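Local coordinates for protein ecto-NAD+ glycohydrolase (CD38 molecule) (Bos taurus, PDB 3GC6) that belongs to the ADP-ribosyl cyclase family of ecto-enzymes as the bovine CD38 molecule, at residues R10-G15 and W137-R142. The protein carries 1 engineered substitution. Numbering follows the deposited sequence.
Sequences RWHGAG and WRKDCR
A histidine–carboxylate pair, His12 with Asp140, ties the N-terminal segment 10-15 to the surface loop 137-142 that runs from strand 133-134 toward helix 145-159. Both carboxylate oxygens of Asp140 accept bonds from His12. Asp140 OD1 accepts from His12 ND1 at 2.7 Å, lying close to the imidazole plane, while the ring nitrogen approaches on the syn side, tilted out of the carboxylate plane. Asp140 OD2 takes the backbone His12 N at 2.9 Å through its syn lone pair, in a nearly straight bond (166°). Aspartate suits this place because its short, forked end reaches a main-chain N-H and a side-chain nitrogen at once; the ND1 bond should restrict the rotation of the imidazole. In His12, CG beside the backbone N (chi1 -67°) brings the imidazole to the side of the backbone N-H, where one carboxylate can meet both donors. OD2 takes a second donor, the backbone N of Asp136, within its own loop.

Trp11 brings its six-membered ring up to the carboxylate, Trp11 CE3 lying 3.6 Å from Asp140 CG, and the two planes stand 73° apart. The acid is thus met by the indole's edge, where the weakly positive C-H groups lie, rather than by its electron-rich face. Lys139 covers one face of the imidazole with its aliphatic part: Lys139 CB sits 4.2 Å from the His12 ring centroid in a CH-pi contact, and Lys139 CD comes within 3.7 Å of His12 CD2. Next along the loop, Cys141 is disulfide-bonded to Cys61, on which Trp11 packs. The whole is a His-carboxylate hydrogen bond with a backbone N-H bond to the same acid, beside the short antiparallel pairing of strands 13-14 and 133-134.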
loop_
_atom_site.group_PDB
_atom_site.type_symbol
_atom_site.label_atom_id
_atom_site.label_comp_id
_atom_site.label_asym_id
_atom_site.label_seq_id
_atom_site.Cartn_x
_atom_site.Cartn_y
_atom_site.Cartn_z
ATOM N N ARG A 10 3.956 -26.575 28.052
ATOM C CA ARG A 10 4.798 -27.758 27.921
ATOM C C ARG A 10 6.090 -27.560 27.131
ATOM O O ARG A 10 7.008 -28.396 27.214
ATOM C CB ARG A 10 3.999 -28.909 27.307
ATOM C CG ARG A 10 3.609 -28.711 25.852
ATOM C CD ARG A 10 2.607 -29.773 25.403
ATOM N NE ARG A 10 2.191 -29.636 24.003
ATOM C CZ ARG A 10 1.211 -28.829 23.582
ATOM N NH1 ARG A 10 0.537 -28.067 24.438
ATOM N NH2 ARG A 10 0.891 -28.788 22.299
ATOM N N TRP A 11 6.159 -26.490 26.343
ATOM C CA TRP A 11 7.322 -26.283 25.511
ATOM C C TRP A 11 8.465 -25.592 26.249
ATOM O O TRP A 11 8.261 -24.948 27.277
ATOM C CB TRP A 11 6.928 -25.442 24.290
ATOM C CG TRP A 11 5.793 -26.023 23.504
ATOM C CD1 TRP A 11 4.551 -25.460 23.304
ATOM C CD2 TRP A 11 5.791 -27.267 22.785
ATOM N NE1 TRP A 11 3.784 -26.276 22.492
ATOM C CE2 TRP A 11 4.514 -27.399 22.184
ATOM C CE3 TRP A 11 6.743 -28.272 22.585
ATOM C CZ2 TRP A 11 4.167 -28.506 21.390
ATOM C CZ3 TRP A 11 6.396 -29.377 21.816
ATOM C CH2 TRP A 11 5.115 -29.481 21.224
ATOM N N HIS A 12 9.665 -25.694 25.683
ATOM C CA HIS A 12 10.864 -25.092 26.284
ATOM C C HIS A 12 11.187 -23.679 25.775
ATOM O O HIS A 12 12.047 -22.983 26.335
ATOM C CB HIS A 12 12.079 -25.991 26.045
ATOM C CG HIS A 12 12.001 -27.303 26.759
ATOM N ND1 HIS A 12 11.303 -28.382 26.263
ATOM C CD2 HIS A 12 12.522 -27.702 27.945
ATOM C CE1 HIS A 12 11.397 -29.394 27.110
ATOM N NE2 HIS A 12 12.133 -29.007 28.139
ATOM N N GLY A 13 10.513 -23.245 24.711
ATOM C CA GLY A 13 10.769 -21.917 24.198
ATOM C C GLY A 13 9.774 -20.881 24.699
ATOM O O GLY A 13 8.712 -21.207 25.229
ATOM N N ALA A 14 10.125 -19.614 24.557
ATOM C CA ALA A 14 9.239 -18.559 24.980
ATOM C C ALA A 14 7.917 -18.568 24.177
ATOM O O ALA A 14 7.864 -18.965 23.000
ATOM C CB ALA A 14 9.940 -17.204 24.823
ATOM N N GLY A 15 6.851 -18.143 24.833
ATOM C CA GLY A 15 5.562 -18.072 24.197
ATOM C C GLY A 15 5.435 -17.051 23.085
ATOM O O GLY A 15 6.306 -16.206 22.887
ATOM N N TRP A 137 13.725 -25.057 19.028
ATOM C CA TRP A 137 14.304 -25.812 17.926
ATOM C C TRP A 137 15.190 -26.981 18.427
ATOM O O TRP A 137 15.159 -28.089 17.873
ATOM C CB TRP A 137 15.108 -24.831 17.060
ATOM C CG TRP A 137 15.794 -25.395 15.886
ATOM C CD1 TRP A 137 15.317 -25.471 14.597
ATOM C CD2 TRP A 137 17.130 -25.911 15.856
ATOM N NE1 TRP A 137 16.279 -26.023 13.776
ATOM C CE2 TRP A 137 17.393 -26.310 14.526
ATOM C CE3 TRP A 137 18.123 -26.085 16.829
ATOM C CZ2 TRP A 137 18.613 -26.871 14.142
ATOM C CZ3 TRP A 137 19.333 -26.655 16.448
ATOM C CH2 TRP A 137 19.564 -27.041 15.114
ATOM N N ARG A 138 15.961 -26.729 19.478
ATOM C CA ARG A 138 16.912 -27.745 19.953
ATOM C C ARG A 138 16.268 -28.738 20.915
ATOM O O ARG A 138 16.495 -29.939 20.809
ATOM C CB ARG A 138 18.136 -27.083 20.590
ATOM C CG ARG A 138 19.349 -28.013 20.799
ATOM C CD ARG A 138 20.600 -27.218 21.238
ATOM N NE ARG A 138 21.772 -28.095 21.352
ATOM C CZ ARG A 138 22.963 -27.727 21.828
ATOM N NH1 ARG A 138 23.169 -26.480 22.245
ATOM N NH2 ARG A 138 23.956 -28.612 21.885
ATOM N N LYS A 139 15.480 -28.239 21.860
ATOM C CA LYS A 139 14.910 -29.090 22.911
ATOM C C LYS A 139 13.577 -29.743 22.551
ATOM O O LYS A 139 13.218 -30.780 23.126
ATOM C CB LYS A 139 14.714 -28.278 24.199
ATOM C CG LYS A 139 16.031 -27.756 24.837
ATOM C CD LYS A 139 15.736 -27.116 26.204
ATOM C CE LYS A 139 16.953 -26.369 26.783
ATOM N NZ LYS A 139 17.035 -24.986 26.243
ATOM N N ASP A 140 12.829 -29.146 21.624
ATOM C CA ASP A 140 11.502 -29.690 21.320
ATOM C C ASP A 140 11.407 -30.277 19.927
ATOM O O ASP A 140 11.178 -31.454 19.777
ATOM C CB ASP A 140 10.402 -28.646 21.525
ATOM C CG ASP A 140 10.307 -28.169 22.959
ATOM O OD1 ASP A 140 10.260 -29.027 23.887
ATOM O OD2 ASP A 140 10.318 -26.937 23.159
ATOM N N CYS A 141 11.571 -29.446 18.903
ATOM C CA CYS A 141 11.452 -29.922 17.527
ATOM C C CYS A 141 11.999 -28.881 16.588
ATOM O O CYS A 141 11.747 -27.703 16.772
ATOM C CB CYS A 141 9.987 -30.230 17.169
ATOM S SG CYS A 141 8.886 -28.811 17.276
ATOM N N ARG A 142 12.746 -29.325 15.582
ATOM C CA ARG A 142 13.189 -28.415 14.526
ATOM C C ARG A 142 12.043 -27.953 13.614
ATOM O O ARG A 142 12.093 -26.842 13.059
ATOM C CB ARG A 142 14.312 -29.081 13.713
ATOM C CG ARG A 142 15.544 -29.278 14.549
ATOM C CD ARG A 142 16.691 -29.940 13.786
ATOM N NE ARG A 142 17.748 -30.329 14.722
ATOM C CZ ARG A 142 19.027 -30.479 14.389
ATOM N NH1 ARG A 142 19.422 -30.268 13.137
ATOM N NH2 ARG A 142 19.919 -30.819 15.316
#